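Long-range contacts in CurM Sulfotransferase (Moorea producta, PDB 4GBM), which probably transfers a sulfo group from the cofactor PAPS to an intermediate of curacin biosynthesis, and here holds the desulfated cofactor PAP: residues Arg42-Val50 with Ser266-Lys274; Ile35-Ser43 with Val196-Phe207. The protein carries 2 engineered substitutions. One frame throughout, in Å; residues are numbered along the deposited sequence. Where two conformers were deposited one is given.

Interaction 1: residues Arg42-Val50 with Ser266-Lys274; sequences RSGSTLLRV and SISDPNFLK. With ZN (zinc ion), chain C; A3P (adenosine-3'-5'-diphosphate), chain G.
R42 grips the backbone of D269 end-on: NH1 and NH2 both donate to the carbonyl O of D269, at 2.9 and 3.0 Å respectively. That oxygen lies in the guanidinium plane, yet the two nitrogens reach it differently, NH1 within the carbonyl plane and NH2 from well above it. Bends at chi2 and chi3 curl the arginine around the nucleotide, with C5' of the ligand over one face of the guanidinium. NH1 also donates almost straight (168°) to O1P of the 3'-phosphate, and NE is taken by S172, so bonds along several edges fix the rotation of the group. Beside it, ND2 of N271 donates to O2P of the same phosphate at 2.8 Å; the two donors share the anion rather than each other.

At the 5'-phosphate, T46 OG1 donates to O6P at 2.8 Å while CB of P270 presses on that hydroxyl 3.4 Å away. Backbone N-H groups of S45 and T46 bond the phosphate oxygens, that of G44 the ester O5', and that of S43 only weakly O4P; S45 OG adds a bond to O4P. This is consistent with the 5'-phosphosulfate-binding loop of sulfotransferases, a P-loop-like turn before a helix. F272, with CG anti to its backbone N (chi1 174°), receives L47 CD1 at its ring edge, in plane, 3.9 Å from CE1. The V50 and F272 side chains point at each other from opposite directions, V50 CG1 ending 3.6 Å from F272 CZ. D269 turns its side chain elsewhere: OD1 binds a zinc ion together with H261 and accepts from N271 N, forming an Asx turn.

The contact thus closes the cofactor pocket between helix 45-53 and a loop that follows helix 228-239. Behind it, L48 packs on strands 35-39 and 158-163, while L47 and L48 touch helix 221-226.

Interaction 2: residues Ile35-Ser43 with Val196-Phe207; sequences IFILSSPRS and VWAKSNQNILNF. With A3P (adenosine-3'-5'-diphosphate), chain G.
L38 overlaps I204, its CB lying 3.9 Å from the CD1 methyl at the end of the isoleucine. That methyl reaches past the leucine to the strand backbone, 3.7 Å from S39 N. Farther out, L38 CD1 meets the F207 ring obliquely, 4.1 Å from CE2, with the two side chains at about a right angle. F207, CG anti to its backbone N (chi1 170°), also meets Y159 edge-to-face.

Beyond the strand the packing tightens around small residues. S40 sets its CA 3.9 Å from CB of S200, bringing the chain close to the helix backbone, and P41 crosses V196 at about a right angle, CD to CG1 at 3.7 Å. Polar groups here are joined through water. One water accepts from S40 N at 2.9 Å and donates to N201 OD1 at 2.8 Å, an oxygen that also bonds to the hydroxyl of Y161. The other end of that amide is held too: ND2 donates to W197 O, one turn earlier, and sits over one face of the W197 ring toward its rim. W197 NE1 has R164 O as its main partner and only a weak bond to a second water, which donates to S43 OG; that hydroxyl in turn donates to S40 O. Side chains and waters together thus tie down the turn that leads into the phosphate-binding loop.

In this parallel alpha/beta fold, strand 35-39 is the middle one of five, between strands 132-136 and 158-163. The axes of 35-39 and 196-207 approach to 8.8 Å, their N-to-C directions 134° apart. I204 and N201, on helix 189-208, also touch strand 158-163, and the outer side of that helix packs against helix 297-305.

How the interactions relate
The two contacts lie about 15 Å apart, centre to centre, and share R42 and S43, where strand 35-39 gives way to the loop before helix 45-53. Alternate strand residues divide the work: L38 faces helix 189-208 in interaction 2, while I37 and S39 pack on the helix of interaction 1, with S39 OG 3.6 Å from S45 CB and I37 CD1 3.9 Å from L48 CD2. Interaction 2 thus packs the residues leading into the loop against helix 189-208, and interaction 1 closes a distant segment over the nucleotide it holds. The example illustrates a general principle: a phosphate-binding turn is backed by the core and completed by residues remote in sequence.

Interaction 1: residues Arg42-Val50 with Ser266-Lys274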
loop_
_atom_site.group_PDB
_atom_site.type_symbol
_atom_site.label_atom_id
_atom_site.label_comp_id
_atom_site.label_asym_id
_atom_site.label_seq_id
_atom_site.Cartn_x
_atom_site.Cartn_y
_atom_site.Cartn_z
ATOM N N ARG A 42 4.760 7.276 0.734
ATOM C CA ARG A 42 5.468 7.760 1.943
ATOM C C ARG A 42 4.563 7.979 3.161
ATOM O O ARG A 42 4.874 8.792 4.037
ATOM C CB ARG A 42 6.302 9.046 1.654
ATOM C CG ARG A 42 7.037 9.071 0.311
ATOM C CD ARG A 42 7.867 7.812 0.102
ATOM N NE ARG A 42 8.893 7.619 1.131
ATOM C CZ ARG A 42 9.707 6.569 1.157
ATOM N NH1 ARG A 42 10.634 6.463 2.103
ATOM N NH2 ARG A 42 9.594 5.624 0.226
ATOM N N SER A 43 3.453 7.243 3.225
ATOM C CA SER A 43 2.457 7.448 4.283
ATOM C C SER A 43 2.490 6.388 5.373
ATOM O O SER A 43 1.582 6.333 6.208
ATOM C CB SER A 43 1.049 7.533 3.678
ATOM O OG SER A 43 0.955 8.641 2.794
ATOM N N GLY A 44 3.542 5.567 5.378
ATOM C CA GLY A 44 3.663 4.458 6.330
ATOM C C GLY A 44 2.883 3.224 5.897
ATOM O O GLY A 44 2.520 2.385 6.736
ATOM N N SER A 45 2.623 3.104 4.594
ATOM C CA SER A 45 1.821 1.973 4.080
ATOM C C SER A 45 2.512 0.625 4.292
ATOM O O SER A 45 1.849 -0.360 4.620
ATOM C CB SER A 45 1.430 2.178 2.605
ATOM O OG SER A 45 2.560 2.092 1.748
ATOM N N THR A 46 3.835 0.589 4.130
ATOM C CA THR A 46 4.595 -0.650 4.327
ATOM C C THR A 46 4.552 -1.061 5.794
ATOM O O THR A 46 4.285 -2.227 6.115
ATOM C CB THR A 46 6.043 -0.529 3.812
ATOM O OG1 THR A 46 6.018 -0.151 2.434
ATOM C CG2 THR A 46 6.787 -1.863 3.963
ATOM N N LEU A 47 4.798 -0.106 6.688
ATOM C CA LEU A 47 4.651 -0.387 8.120
ATOM C C LEU A 47 3.288 -1.017 8.426
ATOM O O LEU A 47 3.219 -2.061 9.074
ATOM C CB LEU A 47 4.841 0.885 8.940
ATOM C CG LEU A 47 4.546 0.754 10.439
ATOM C CD1 LEU A 47 5.562 -0.156 11.140
ATOM C CD2 LEU A 47 4.555 2.146 11.057
ATOM N N LEU A 48 2.217 -0.398 7.942
ATOM C CA LEU A 48 0.883 -0.940 8.185
ATOM C C LEU A 48 0.699 -2.349 7.608
ATOM O O LEU A 48 0.183 -3.244 8.294
ATOM C CB LEU A 48 -0.196 0.018 7.667
ATOM C CG LEU A 48 -1.632 -0.466 7.898
ATOM C CD1 LEU A 48 -1.948 -0.673 9.388
ATOM C CD2 LEU A 48 -2.614 0.524 7.273
ATOM N N ARG A 49 1.133 -2.563 6.368
ATOM C CA ARG A 49 0.949 -3.892 5.771
ATOM C C ARG A 49 1.748 -4.953 6.522
ATOM O O ARG A 49 1.293 -6.084 6.669
ATOM C CB ARG A 49 1.208 -3.888 4.254
ATOM C CG ARG A 49 2.647 -4.100 3.800
ATOM C CD ARG A 49 2.981 -5.581 3.569
ATOM N NE ARG A 49 4.396 -5.718 3.229
ATOM C CZ ARG A 49 5.153 -6.766 3.536
ATOM N NH1 ARG A 49 6.441 -6.756 3.202
ATOM N NH2 ARG A 49 4.642 -7.817 4.184
ATOM N N VAL A 50 2.908 -4.565 7.047
ATOM C CA VAL A 50 3.755 -5.484 7.820
ATOM C C VAL A 50 3.133 -5.798 9.187
ATOM O O VAL A 50 3.169 -6.942 9.633
ATOM C CB VAL A 50 5.212 -4.964 7.944
ATOM C CG1 VAL A 50 6.035 -5.836 8.892
ATOM C CG2 VAL A 50 5.878 -4.935 6.561
ATOM N N SER A 266 9.714 -2.097 -4.524
ATOM C CA SER A 266 9.199 -1.920 -5.871
ATOM C C SER A 266 9.632 -0.583 -6.419
ATOM O O SER A 266 10.528 -0.528 -7.273
ATOM C CB SER A 266 7.669 -2.049 -5.891
ATOM O OG SER A 266 7.295 -3.378 -5.584
ATOM N N ILE A 267 9.022 0.486 -5.907
ATOM C CA ILE A 267 9.221 1.832 -6.456
ATOM C C ILE A 267 10.241 2.687 -5.715
ATOM O O ILE A 267 10.932 3.490 -6.335
ATOM C CB ILE A 267 7.893 2.605 -6.609
ATOM C CG1 ILE A 267 7.198 2.797 -5.253
ATOM C CG2 ILE A 267 6.974 1.879 -7.591
ATOM C CD1 ILE A 267 6.201 3.951 -5.222
ATOM N N SER A 268 10.320 2.527 -4.397
ATOM C CA SER A 268 11.341 3.201 -3.601
ATOM C C SER A 268 11.647 2.329 -2.396
ATOM O O SER A 268 11.249 1.164 -2.360
ATOM C CB SER A 268 10.873 4.588 -3.153
ATOM O OG SER A 268 11.950 5.317 -2.584
ATOM N N ASP A 269 12.362 2.893 -1.426
ATOM C CA ASP A 269 12.669 2.201 -0.177
ATOM C C ASP A 269 11.772 2.777 0.914
ATOM O O ASP A 269 11.847 3.976 1.195
ATOM C CB ASP A 269 14.151 2.399 0.185
ATOM C CG ASP A 269 14.628 1.469 1.294
ATOM O OD1 ASP A 269 13.779 0.856 1.973
ATOM O OD2 ASP A 269 15.863 1.344 1.481
ATOM N N PRO A 270 10.910 1.933 1.521
ATOM C CA PRO A 270 10.059 2.444 2.609
ATOM C C PRO A 270 10.834 2.694 3.899
ATOM O O PRO A 270 10.285 3.262 4.845
ATOM C CB PRO A 270 9.025 1.331 2.803
ATOM C CG PRO A 270 9.690 0.093 2.320
ATOM C CD PRO A 270 10.611 0.525 1.192
ATOM N N ASN A 271 12.095 2.253 3.931
ATOM C CA ASN A 271 13.004 2.476 5.061
ATOM C C ASN A 271 12.562 1.771 6.338
ATOM O O ASN A 271 12.999 2.114 7.437
ATOM C CB ASN A 271 13.245 3.973 5.305
ATOM C CG ASN A 271 13.914 4.653 4.124
ATOM O OD1 ASN A 271 14.793 4.077 3.469
ATOM N ND2 ASN A 271 13.499 5.890 3.840
ATOM N N PHE A 272 11.712 0.768 6.164
ATOM C CA PHE A 272 11.198 -0.023 7.273
ATOM C C PHE A 272 12.346 -0.668 8.059
ATOM O O PHE A 272 12.339 -0.671 9.293
ATOM C CB PHE A 272 10.196 -1.065 6.747
ATOM C CG PHE A 272 9.718 -2.028 7.798
ATOM C CD1 PHE A 272 8.774 -1.629 8.747
ATOM C CD2 PHE A 272 10.213 -3.328 7.841
ATOM C CE1 PHE A 272 8.341 -2.512 9.731
ATOM C CE2 PHE A 272 9.783 -4.217 8.822
ATOM C CZ PHE A 272 8.843 -3.803 9.769
ATOM N N LEU A 273 13.349 -1.178 7.351
ATOM C CA LEU A 273 14.465 -1.850 8.014
ATOM C C LEU A 273 15.544 -0.891 8.540
ATOM O O LEU A 273 16.591 -1.334 9.024
ATOM C CB LEU A 273 15.052 -2.953 7.124
ATOM C CG LEU A 273 14.082 -4.091 6.770
ATOM C CD1 LEU A 273 14.740 -5.072 5.816
ATOM C CD2 LEU A 273 13.538 -4.821 8.007
ATOM N N LYS A 274 15.287 0.417 8.453
ATOM C CA LYS A 274 16.130 1.407 9.134
ATOM C C LYS A 274 15.607 1.729 10.536
ATOM O O LYS A 274 16.183 2.558 11.255
ATOM C CB LYS A 274 16.286 2.674 8.291
ATOM C CG LYS A 274 17.149 2.451 7.049
ATOM C CD LYS A 274 17.287 3.725 6.237
ATOM C CE LYS A 274 18.035 3.475 4.933
ATOM N NZ LYS A 274 17.224 2.664 3.975
HETATM ZN ZN ZN C . 14.450 -0.662 3.106
HETATM P P1 A3P G . 10.850 7.954 5.366
HETATM O O1P A3P G . 11.268 8.539 4.041
HETATM O O2P A3P G . 11.698 6.785 5.801
HETATM O O3P A3P G . 10.618 8.996 6.423
HETATM P P2 A3P G . 5.516 3.965 2.597
HETATM O O4P A3P G . 4.074 4.301 2.383
HETATM O O5P A3P G . 6.439 4.314 1.464
HETATM O O6P A3P G . 5.721 2.572 3.130
HETATM O "O5'" A3P G . 5.992 4.963 3.778
HETATM C "C5'" A3P G . 7.386 5.071 4.082
HETATM C "C4'" A3P G . 7.485 5.861 5.364
HETATM O "O4'" A3P G . 7.008 5.048 6.443
HETATM C "C3'" A3P G . 8.918 6.177 5.747
HETATM O "O3'" A3P G . 9.381 7.337 5.039
HETATM C "C2'" A3P G . 8.783 6.373 7.252
HETATM O "O2'" A3P G . 8.458 7.731 7.565
HETATM C "C1'" A3P G . 7.609 5.488 7.654
HETATM N N9 A3P G . 8.090 4.305 8.412
HETATM C C8 A3P G . 8.761 3.235 7.938
HETATM N N7 A3P G . 9.066 2.362 8.936
HETATM C C5 A3P G . 8.578 2.893 10.076
HETATM C C6 A3P G . 8.536 2.509 11.507
HETATM N N6 A3P G . 9.089 1.339 11.912
HETATM N N1 A3P G . 7.922 3.363 12.369
HETATM C C2 A3P G . 7.354 4.522 11.968
HETATM N N3 A3P G . 7.352 4.925 10.680
HETATM C C4 A3P G . 7.932 4.161 9.727
#

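Interaction 2: residues Ile35-Ser43 with Val196-Phe207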
loop_
_atom_site.group_PDB
_atom_site.type_symbol
_atom_site.label_atom_id
_atom_site.label_comp_id
_atom_site.label_asym_id
_atom_site.label_seq_id
_atom_site.Cartn_x
_atom_site.Cartn_y
_atom_site.Cartn_z
ATOM N N ILE A 35 -9.200 -6.950 1.230
ATOM C CA ILE A 35 -8.910 -5.703 1.932
ATOM C C ILE A 35 -7.873 -4.931 1.127
ATOM O O ILE A 35 -6.845 -5.490 0.750
ATOM C CB ILE A 35 -8.363 -5.991 3.344
ATOM C CG1 ILE A 35 -9.405 -6.765 4.157
ATOM C CG2 ILE A 35 -7.965 -4.680 4.048
ATOM C CD1 ILE A 35 -8.812 -7.553 5.340
ATOM N N PHE A 36 -8.157 -3.659 0.840
ATOM C CA PHE A 36 -7.179 -2.783 0.176
ATOM C C PHE A 36 -6.640 -1.737 1.134
ATOM O O PHE A 36 -7.387 -1.214 1.967
ATOM C CB PHE A 36 -7.811 -2.060 -1.016
ATOM C CG PHE A 36 -8.106 -2.952 -2.184
ATOM C CD1 PHE A 36 -7.107 -3.281 -3.097
ATOM C CD2 PHE A 36 -9.386 -3.461 -2.382
ATOM C CE1 PHE A 36 -7.380 -4.110 -4.185
ATOM C CE2 PHE A 36 -9.674 -4.291 -3.468
ATOM C CZ PHE A 36 -8.672 -4.611 -4.376
ATOM N N ILE A 37 -5.346 -1.438 1.034
ATOM C CA ILE A 37 -4.796 -0.262 1.720
ATOM C C ILE A 37 -4.509 0.785 0.652
ATOM O O ILE A 37 -3.683 0.564 -0.236
ATOM C CB ILE A 37 -3.506 -0.558 2.533
ATOM C CG1 ILE A 37 -3.800 -1.538 3.674
ATOM C CG2 ILE A 37 -2.924 0.754 3.094
ATOM C CD1 ILE A 37 -2.550 -2.123 4.358
ATOM N N LEU A 38 -5.213 1.910 0.734
ATOM C CA LEU A 38 -5.033 3.012 -0.215
ATOM C C LEU A 38 -4.339 4.187 0.445
ATOM O O LEU A 38 -4.728 4.620 1.536
ATOM C CB LEU A 38 -6.381 3.485 -0.756
ATOM C CG LEU A 38 -7.286 2.438 -1.409
ATOM C CD1 LEU A 38 -8.544 3.111 -1.906
ATOM C CD2 LEU A 38 -6.577 1.690 -2.539
ATOM N N SER A 39 -3.328 4.725 -0.225
ATOM C CA SER A 39 -2.611 5.870 0.329
ATOM C C SER A 39 -1.759 6.556 -0.702
ATOM O O SER A 39 -1.487 6.007 -1.769
ATOM C CB SER A 39 -1.684 5.420 1.473
ATOM O OG SER A 39 -0.602 4.662 0.959
ATOM N N SER A 40 -1.343 7.769 -0.367
ATOM C CA SER A 40 -0.264 8.451 -1.073
ATOM C C SER A 40 1.046 7.727 -0.758
ATOM O O SER A 40 1.161 7.086 0.290
ATOM C CB SER A 40 -0.191 9.909 -0.597
ATOM O OG SER A 40 1.035 10.534 -0.948
ATOM N N PRO A 41 2.052 7.830 -1.650
ATOM C CA PRO A 41 3.397 7.381 -1.284
ATOM C C PRO A 41 3.869 7.986 0.046
ATOM O O PRO A 41 3.425 9.076 0.424
ATOM C CB PRO A 41 4.250 7.949 -2.428
ATOM C CG PRO A 41 3.346 7.843 -3.600
ATOM C CD PRO A 41 2.002 8.275 -3.059
ATOM N N ARG A 42 4.760 7.276 0.734
ATOM C CA ARG A 42 5.468 7.760 1.943
ATOM C C ARG A 42 4.563 7.979 3.161
ATOM O O ARG A 42 4.874 8.792 4.037
ATOM C CB ARG A 42 6.302 9.046 1.654
ATOM C CG ARG A 42 7.037 9.071 0.311
ATOM C CD ARG A 42 7.867 7.812 0.102
ATOM N NE ARG A 42 8.893 7.619 1.131
ATOM C CZ ARG A 42 9.707 6.569 1.157
ATOM N NH1 ARG A 42 10.634 6.463 2.103
ATOM N NH2 ARG A 42 9.594 5.624 0.226
ATOM N N SER A 43 3.453 7.243 3.225
ATOM C CA SER A 43 2.457 7.448 4.283
ATOM C C SER A 43 2.490 6.388 5.373
ATOM O O SER A 43 1.582 6.333 6.208
ATOM C CB SER A 43 1.049 7.533 3.678
ATOM O OG SER A 43 0.955 8.641 2.794
ATOM N N VAL A 196 1.726 14.731 -6.237
ATOM C CA VAL A 196 1.504 13.308 -5.961
ATOM C C VAL A 196 0.616 13.122 -4.720
ATOM O O VAL A 196 -0.351 12.356 -4.750
ATOM C CB VAL A 196 2.834 12.523 -5.835
ATOM C CG1 VAL A 196 2.582 11.120 -5.322
ATOM C CG2 VAL A 196 3.526 12.457 -7.187
ATOM N N TRP A 197 0.912 13.857 -3.651
ATOM C CA TRP A 197 0.099 13.784 -2.436
ATOM C C TRP A 197 -1.333 14.268 -2.694
ATOM O O TRP A 197 -2.295 13.622 -2.279
ATOM C CB TRP A 197 0.748 14.583 -1.296
ATOM C CG TRP A 197 0.004 14.458 0.007
ATOM C CD1 TRP A 197 0.199 13.506 0.972
ATOM C CD2 TRP A 197 -1.052 15.306 0.489
ATOM N NE1 TRP A 197 -0.672 13.704 2.017
ATOM C CE2 TRP A 197 -1.451 14.801 1.748
ATOM C CE3 TRP A 197 -1.700 16.443 -0.024
ATOM C CZ2 TRP A 197 -2.471 15.391 2.505
ATOM C CZ3 TRP A 197 -2.711 17.031 0.727
ATOM C CH2 TRP A 197 -3.085 16.504 1.982
ATOM N N ALA A 198 -1.465 15.393 -3.402
ATOM C CA ALA A 198 -2.776 15.991 -3.669
ATOM C C ALA A 198 -3.631 15.111 -4.579
ATOM O O ALA A 198 -4.807 14.867 -4.278
ATOM C CB ALA A 198 -2.616 17.391 -4.273
ATOM N N LYS A 199 -3.038 14.626 -5.673
ATOM C CA LYS A 199 -3.775 13.804 -6.638
ATOM C C LYS A 199 -4.185 12.458 -6.041
ATOM O O LYS A 199 -5.338 12.033 -6.202
ATOM C CB LYS A 199 -2.977 13.616 -7.936
ATOM C CG LYS A 199 -3.621 12.667 -8.937
ATOM C CD LYS A 199 -2.968 12.745 -10.308
ATOM C CE LYS A 199 -3.398 11.579 -11.195
ATOM N NZ LYS A 199 -4.885 11.403 -11.306
ATOM N N SER A 200 -3.255 11.793 -5.354
ATOM C CA SER A 200 -3.537 10.505 -4.718
ATOM C C SER A 200 -4.686 10.643 -3.731
ATOM O O SER A 200 -5.638 9.867 -3.754
ATOM C CB SER A 200 -2.298 9.969 -4.000
ATOM O OG SER A 200 -1.235 9.757 -4.908
ATOM N N ASN A 201 -4.593 11.649 -2.865
ATOM C CA ASN A 201 -5.630 11.843 -1.861
ATOM C C ASN A 201 -6.965 12.255 -2.450
ATOM O O ASN A 201 -7.996 11.719 -2.057
ATOM C CB ASN A 201 -5.158 12.778 -0.754
ATOM C CG ASN A 201 -4.269 12.067 0.225
ATOM O OD1 ASN A 201 -4.736 11.200 0.968
ATOM N ND2 ASN A 201 -2.975 12.388 0.212
ATOM N N GLN A 202 -6.952 13.176 -3.413
ATOM C CA GLN A 202 -8.203 13.548 -4.067
ATOM C C GLN A 202 -8.845 12.353 -4.786
ATOM O O GLN A 202 -10.067 12.168 -4.716
ATOM C CB GLN A 202 -8.021 14.729 -5.027
ATOM C CG GLN A 202 -9.364 15.347 -5.450
ATOM C CD GLN A 202 -10.157 15.854 -4.260
ATOM O OE1 GLN A 202 -9.698 16.732 -3.523
ATOM N NE2 GLN A 202 -11.349 15.305 -4.060
ATOM N N ASN A 203 -8.028 11.540 -5.456
ATOM C CA ASN A 203 -8.540 10.350 -6.142
ATOM C C ASN A 203 -9.188 9.374 -5.153
ATOM O O ASN A 203 -10.255 8.829 -5.424
ATOM C CB ASN A 203 -7.441 9.629 -6.932
ATOM C CG ASN A 203 -7.008 10.378 -8.197
ATOM O OD1 ASN A 203 -5.949 10.072 -8.766
ATOM N ND2 ASN A 203 -7.802 11.345 -8.636
ATOM N N ILE A 204 -8.544 9.162 -4.007
ATOM C CA ILE A 204 -9.113 8.281 -2.979
ATOM C C ILE A 204 -10.416 8.851 -2.424
ATOM O O ILE A 204 -11.416 8.136 -2.308
ATOM C CB ILE A 204 -8.131 8.009 -1.833
ATOM C CG1 ILE A 204 -6.905 7.255 -2.351
ATOM C CG2 ILE A 204 -8.817 7.151 -0.760
ATOM C CD1 ILE A 204 -5.708 7.306 -1.413
ATOM N N LEU A 205 -10.407 10.139 -2.088
ATOM C CA LEU A 205 -11.613 10.802 -1.596
ATOM C C LEU A 205 -12.772 10.662 -2.575
ATOM O O LEU A 205 -13.898 10.320 -2.171
ATOM C CB LEU A 205 -11.330 12.277 -1.296
ATOM C CG LEU A 205 -10.436 12.508 -0.073
ATOM C CD1 LEU A 205 -9.850 13.918 -0.081
ATOM C CD2 LEU A 205 -11.232 12.255 1.198
ATOM N N ASN A 206 -12.501 10.920 -3.854
ATOM C CA ASN A 206 -13.522 10.789 -4.898
ATOM C C ASN A 206 -14.062 9.365 -5.008
ATOM O O ASN A 206 -15.271 9.159 -5.105
ATOM C CB ASN A 206 -12.977 11.248 -6.255
ATOM C CG ASN A 206 -12.751 12.753 -6.326
ATOM O OD1 ASN A 206 -13.188 13.505 -5.458
ATOM N ND2 ASN A 206 -12.054 13.194 -7.368
ATOM N N PHE A 207 -13.156 8.393 -5.003
ATOM C CA PHE A 207 -13.516 6.986 -5.114
ATOM C C PHE A 207 -14.360 6.522 -3.922
ATOM O O PHE A 207 -15.432 5.927 -4.088
ATOM C CB PHE A 207 -12.228 6.167 -5.249
ATOM C CG PHE A 207 -12.413 4.688 -5.131
ATOM C CD1 PHE A 207 -13.034 3.959 -6.148
ATOM C CD2 PHE A 207 -11.916 4.012 -4.023
ATOM C CE1 PHE A 207 -13.189 2.579 -6.050
ATOM C CE2 PHE A 207 -12.065 2.628 -3.910
ATOM C CZ PHE A 207 -12.702 1.911 -4.930
HETATM P P1 A3P G . 10.850 7.954 5.366
HETATM O O1P A3P G . 11.268 8.539 4.041
HETATM O O2P A3P G . 11.698 6.785 5.801
HETATM O O3P A3P G . 10.618 8.996 6.423
HETATM P P2 A3P G . 5.516 3.965 2.597
HETATM O O4P A3P G . 4.074 4.301 2.383
HETATM O O5P A3P G . 6.439 4.314 1.464
HETATM O O6P A3P G . 5.721 2.572 3.130
HETATM O "O5'" A3P G . 5.992 4.963 3.778
HETATM C "C5'" A3P G . 7.386 5.071 4.082
HETATM C "C4'" A3P G . 7.485 5.861 5.364
HETATM O "O4'" A3P G . 7.008 5.048 6.443
HETATM C "C3'" A3P G . 8.918 6.177 5.747
HETATM O "O3'" A3P G . 9.381 7.337 5.039
HETATM C "C2'" A3P G . 8.783 6.373 7.252
HETATM O "O2'" A3P G . 8.458 7.731 7.565
HETATM C "C1'" A3P G . 7.609 5.488 7.654
HETATM N N9 A3P G . 8.090 4.305 8.412
HETATM C C8 A3P G . 8.761 3.235 7.938
HETATM N N7 A3P G . 9.066 2.362 8.936
HETATM C C5 A3P G . 8.578 2.893 10.076
HETATM C C6 A3P G . 8.536 2.509 11.507
HETATM N N6 A3P G . 9.089 1.339 11.912
HETATM N N1 A3P G . 7.922 3.363 12.369
HETATM C C2 A3P G . 7.354 4.522 11.968
HETATM N N3 A3P G . 7.352 4.925 10.680
HETATM C C4 A3P G . 7.932 4.161 9.727
HETATM O O HOH W 1 -2.919 9.147 1.640
HETATM O O HOH W 2 -0.984 10.740 2.751
#